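DUF305 domain-containing protein (PDB 3BT5) is of unknown function but belongs to the DUF305 family, whose helical-bundle domain is grouped with the ferritin-like proteins. Local coordinates at residues R82-L95 against F107-M121. Residues are numbered along the deposited sequence; the frame is centred on the assembly and turned at random.
Sequences RMMGMASEAEVAGL and FLRLMIRHHQGAVAM
Phe107 meets Leu95 first: methyl CD2 of Leu95 settles on the backbone of the helix, 3.5 Å from Phe107 N, while the phenyl ring leads away towards Met34 and Ala47 of the bundle. One turn on, Leu110 sets both methyls against the Glu91 side chain. Leu110 CD2 lies 3.7 Å from Glu91 CD and also reaches the methyl of Ala87, and CD1 touches Leu95. Arg113 starts with CG anti to the backbone N (chi1 -170°) and bends at chi3 (62°), which swings the guanidinium back to the carboxylate of Glu91. Arg113 NH2 donates to Glu91 OE1 at 2.8 Å; the oxygen lies in the guanidinium plane and is met on its syn side, 34° out of the carboxylate plane. The bond from NH1 to OE2 is weak. OE1 also accepts from Ser88 N on its anti side, and Ser88 OG accepts from Glu91 N, a capping box. Water 1 donates to Gly85 O and Leu110 O and accepts weakly from Arg113 NH2.

At His114 and Gly117 the loop rides directly on the helix. Gly85, at positive phi in a Schellman motif, brings its O within 3.2 Å of His114 CA, and Met84 O sits 3.2 Å from Gly117 CA in a CA-H...O contact. Met84 O also accepts from His23 NE2, and His114 NE2 bonds to His23 O, placing helix 11-37 against the same loop. Finally Met121 SD packs against CB and CG of Met84, the two side chains crossing at about a right angle.

The loop after helix 78-83 and the roughly antiparallel helix 89-97 are thus fastened to helix 100-122 through Glu91, whose two donors probably stabilise the carboxylate's negative charge.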
# COMPACT_ATOMS: atom_id res chain seq x y z
N ARG A 82 -11.11 -5.62 -1.51
CA ARG A 82 -10.70 -6.38 -2.70
C ARG A 82 -10.70 -5.49 -3.94
O ARG A 82 -9.78 -5.55 -4.76
CB ARG A 82 -11.61 -7.58 -2.92
CG ARG A 82 -11.25 -8.40 -4.16
CD ARG A 82 -11.85 -9.79 -4.09
NE ARG A 82 -12.21 -10.29 -5.41
CZ ARG A 82 -11.37 -10.81 -6.29
NH1 ARG A 82 -10.08 -10.93 -6.00
NH2 ARG A 82 -11.82 -11.22 -7.47
N MET A 83 -11.72 -4.65 -4.09
CA MET A 83 -11.74 -3.73 -5.24
C MET A 83 -10.59 -2.74 -5.22
O MET A 83 -10.09 -2.35 -6.28
CB MET A 83 -13.04 -2.97 -5.27
CG MET A 83 -14.14 -3.88 -5.61
SD MET A 83 -15.66 -3.01 -5.75
CE MET A 83 -16.72 -4.39 -6.19
N MET A 84 -10.20 -2.32 -4.03
CA MET A 84 -9.05 -1.47 -3.87
C MET A 84 -7.73 -2.18 -4.14
O MET A 84 -6.69 -1.54 -4.07
CB MET A 84 -9.02 -0.86 -2.47
CG MET A 84 -10.20 0.06 -2.14
SD MET A 84 -10.06 0.50 -0.40
CE MET A 84 -11.45 1.58 -0.15
N GLY A 85 -7.77 -3.46 -4.49
CA GLY A 85 -6.53 -4.22 -4.73
C GLY A 85 -5.88 -4.74 -3.47
O GLY A 85 -4.79 -5.33 -3.56
N MET A 86 -6.52 -4.53 -2.30
CA MET A 86 -5.99 -5.10 -1.06
C MET A 86 -6.08 -6.63 -1.06
O MET A 86 -6.96 -7.20 -1.71
CB MET A 86 -6.69 -4.52 0.15
CG MET A 86 -6.45 -3.01 0.23
SD MET A 86 -7.34 -2.17 1.53
CE MET A 86 -6.46 -2.79 2.93
N ALA A 87 -5.16 -7.29 -0.37
CA ALA A 87 -5.18 -8.74 -0.25
C ALA A 87 -6.28 -9.17 0.70
O ALA A 87 -6.55 -8.48 1.70
CB ALA A 87 -3.81 -9.21 0.26
N SER A 88 -6.89 -10.33 0.43
CA SER A 88 -7.89 -10.82 1.35
C SER A 88 -7.21 -11.38 2.60
O SER A 88 -5.99 -11.64 2.65
CB SER A 88 -8.72 -11.91 0.68
OG SER A 88 -7.91 -13.06 0.51
N GLU A 89 -8.02 -11.62 3.61
CA GLU A 89 -7.58 -12.31 4.79
C GLU A 89 -6.81 -13.61 4.47
O GLU A 89 -5.71 -13.87 5.00
CB GLU A 89 -8.84 -12.57 5.64
CG GLU A 89 -8.64 -13.23 6.96
CD GLU A 89 -9.90 -13.13 7.83
OE1 GLU A 89 -9.94 -12.29 8.75
OE2 GLU A 89 -10.87 -13.85 7.55
N ALA A 90 -7.40 -14.44 3.62
CA ALA A 90 -6.76 -15.68 3.20
C ALA A 90 -5.45 -15.42 2.46
O ALA A 90 -4.44 -16.13 2.70
CB ALA A 90 -7.69 -16.49 2.33
N GLU A 91 -5.45 -14.43 1.57
CA GLU A 91 -4.24 -14.18 0.78
C GLU A 91 -3.09 -13.75 1.68
O GLU A 91 -1.94 -14.15 1.47
CB GLU A 91 -4.53 -13.12 -0.30
CG GLU A 91 -5.34 -13.70 -1.45
CD GLU A 91 -5.81 -12.65 -2.44
OE1 GLU A 91 -6.06 -11.50 -2.03
OE2 GLU A 91 -5.96 -12.99 -3.63
N VAL A 92 -3.38 -12.88 2.65
CA VAL A 92 -2.32 -12.47 3.57
C VAL A 92 -1.81 -13.70 4.34
O VAL A 92 -0.60 -13.90 4.49
CB VAL A 92 -2.82 -11.40 4.57
CG1 VAL A 92 -1.75 -11.13 5.63
CG2 VAL A 92 -3.18 -10.11 3.79
N ALA A 93 -2.74 -14.55 4.83
CA ALA A 93 -2.32 -15.75 5.55
C ALA A 93 -1.44 -16.69 4.70
O ALA A 93 -0.55 -17.37 5.24
CB ALA A 93 -3.54 -16.49 6.07
N GLY A 94 -1.67 -16.73 3.39
CA GLY A 94 -0.89 -17.59 2.50
C GLY A 94 0.58 -17.27 2.58
O GLY A 94 1.42 -18.14 2.41
N LEU A 95 0.92 -16.01 2.84
CA LEU A 95 2.33 -15.66 2.93
C LEU A 95 3.04 -16.34 4.08
O LEU A 95 4.28 -16.46 4.06
CB LEU A 95 2.51 -14.14 3.00
CG LEU A 95 1.88 -13.37 1.84
CD1 LEU A 95 2.23 -11.87 1.99
CD2 LEU A 95 2.33 -13.93 0.47
N PHE A 107 3.77 -12.86 -2.57
CA PHE A 107 4.04 -11.53 -2.01
C PHE A 107 4.15 -10.49 -3.12
O PHE A 107 3.55 -9.41 -3.03
CB PHE A 107 5.31 -11.56 -1.15
CG PHE A 107 5.86 -10.21 -0.84
CD1 PHE A 107 5.25 -9.42 0.13
CD2 PHE A 107 6.98 -9.74 -1.50
CE1 PHE A 107 5.75 -8.17 0.44
CE2 PHE A 107 7.49 -8.46 -1.21
CZ PHE A 107 6.86 -7.68 -0.25
N LEU A 108 4.91 -10.81 -4.16
CA LEU A 108 5.10 -9.87 -5.25
C LEU A 108 3.79 -9.65 -6.01
O LEU A 108 3.43 -8.51 -6.30
CB LEU A 108 6.19 -10.36 -6.20
CG LEU A 108 7.56 -10.41 -5.51
CD1 LEU A 108 8.56 -11.25 -6.35
CD2 LEU A 108 8.10 -9.01 -5.29
N ARG A 109 3.07 -10.73 -6.33
CA ARG A 109 1.80 -10.57 -7.03
C ARG A 109 0.81 -9.74 -6.21
O ARG A 109 0.13 -8.87 -6.76
CB ARG A 109 1.21 -11.93 -7.39
CG ARG A 109 2.03 -12.69 -8.40
CD ARG A 109 1.25 -13.89 -8.83
NE ARG A 109 1.26 -14.91 -7.80
CZ ARG A 109 2.01 -16.01 -7.86
NH1 ARG A 109 1.96 -16.90 -6.89
NH2 ARG A 109 2.81 -16.21 -8.90
N LEU A 110 0.71 -10.02 -4.92
CA LEU A 110 -0.23 -9.30 -4.08
C LEU A 110 0.18 -7.86 -3.94
O LEU A 110 -0.67 -6.97 -3.97
CB LEU A 110 -0.34 -9.95 -2.69
CG LEU A 110 -0.97 -11.35 -2.67
CD1 LEU A 110 -0.83 -11.93 -1.28
CD2 LEU A 110 -2.46 -11.28 -3.10
N MET A 111 1.48 -7.60 -3.76
CA MET A 111 1.89 -6.21 -3.58
C MET A 111 1.75 -5.42 -4.88
O MET A 111 1.40 -4.25 -4.85
CB MET A 111 3.32 -6.13 -3.05
CG MET A 111 3.71 -4.71 -2.60
SD MET A 111 2.96 -4.20 -1.01
CE MET A 111 3.96 -5.17 0.11
N ILE A 112 2.00 -6.05 -6.02
CA ILE A 112 1.74 -5.37 -7.29
C ILE A 112 0.27 -4.98 -7.43
O ILE A 112 -0.04 -3.85 -7.77
CB ILE A 112 2.20 -6.21 -8.51
CG1 ILE A 112 3.74 -6.28 -8.56
CG2 ILE A 112 1.60 -5.66 -9.82
CD1 ILE A 112 4.24 -7.44 -9.46
N ARG A 113 -0.64 -5.91 -7.15
CA ARG A 113 -2.06 -5.61 -7.31
C ARG A 113 -2.47 -4.52 -6.32
O ARG A 113 -3.26 -3.61 -6.65
CB ARG A 113 -2.89 -6.89 -7.13
CG ARG A 113 -4.37 -6.73 -7.52
CD ARG A 113 -5.17 -7.99 -7.18
NE ARG A 113 -5.15 -8.23 -5.74
CZ ARG A 113 -5.40 -9.40 -5.15
NH1 ARG A 113 -5.64 -10.51 -5.84
NH2 ARG A 113 -5.38 -9.45 -3.86
N HIS A 114 -1.94 -4.61 -5.11
CA HIS A 114 -2.16 -3.62 -4.08
C HIS A 114 -1.74 -2.23 -4.57
O HIS A 114 -2.51 -1.25 -4.47
CB HIS A 114 -1.37 -4.07 -2.86
CG HIS A 114 -1.22 -3.06 -1.78
ND1 HIS A 114 -0.31 -2.04 -1.84
CD2 HIS A 114 -1.87 -2.93 -0.59
CE1 HIS A 114 -0.39 -1.31 -0.74
NE2 HIS A 114 -1.33 -1.84 0.04
N HIS A 115 -0.54 -2.12 -5.13
CA HIS A 115 -0.06 -0.84 -5.60
C HIS A 115 -0.86 -0.33 -6.82
O HIS A 115 -1.08 0.86 -6.95
CB HIS A 115 1.42 -0.97 -6.00
CG HIS A 115 2.38 -0.89 -4.84
ND1 HIS A 115 2.03 -1.25 -3.54
CD2 HIS A 115 3.66 -0.46 -4.79
CE1 HIS A 115 3.07 -1.02 -2.75
NE2 HIS A 115 4.08 -0.56 -3.48
N GLN A 116 -1.28 -1.23 -7.69
CA GLN A 116 -2.14 -0.84 -8.81
C GLN A 116 -3.43 -0.24 -8.28
O GLN A 116 -3.93 0.73 -8.84
CB GLN A 116 -2.40 -2.02 -9.76
CG GLN A 116 -1.13 -2.46 -10.48
CD GLN A 116 -1.28 -3.77 -11.20
OE1 GLN A 116 -2.04 -4.63 -10.79
NE2 GLN A 116 -0.50 -3.96 -12.27
N GLY A 117 -3.99 -0.82 -7.22
CA GLY A 117 -5.22 -0.24 -6.66
C GLY A 117 -4.96 1.13 -6.06
O GLY A 117 -5.78 2.05 -6.23
N ALA A 118 -3.82 1.30 -5.38
CA ALA A 118 -3.47 2.62 -4.82
C ALA A 118 -3.38 3.65 -5.95
O ALA A 118 -3.90 4.76 -5.83
CB ALA A 118 -2.15 2.56 -4.02
N VAL A 119 -2.72 3.30 -7.05
CA VAL A 119 -2.61 4.27 -8.15
C VAL A 119 -4.00 4.63 -8.67
O VAL A 119 -4.31 5.81 -8.92
CB VAL A 119 -1.71 3.71 -9.27
CG1 VAL A 119 -1.76 4.61 -10.52
CG2 VAL A 119 -0.28 3.62 -8.77
N ALA A 120 -4.85 3.64 -8.82
CA ALA A 120 -6.19 3.85 -9.37
C ALA A 120 -7.09 4.71 -8.44
O ALA A 120 -7.98 5.43 -8.90
CB ALA A 120 -6.83 2.51 -9.68
N MET A 121 -6.87 4.62 -7.13
CA MET A 121 -7.56 5.45 -6.14
C MET A 121 -7.05 6.89 -6.18
O MET A 121 -7.76 7.84 -5.84
CB MET A 121 -7.33 4.87 -4.72
CG MET A 121 -7.92 3.47 -4.53
SD MET A 121 -7.43 2.53 -3.07
CE MET A 121 -8.01 3.57 -1.71
O HOH W 1 -3.37 -7.68 -3.28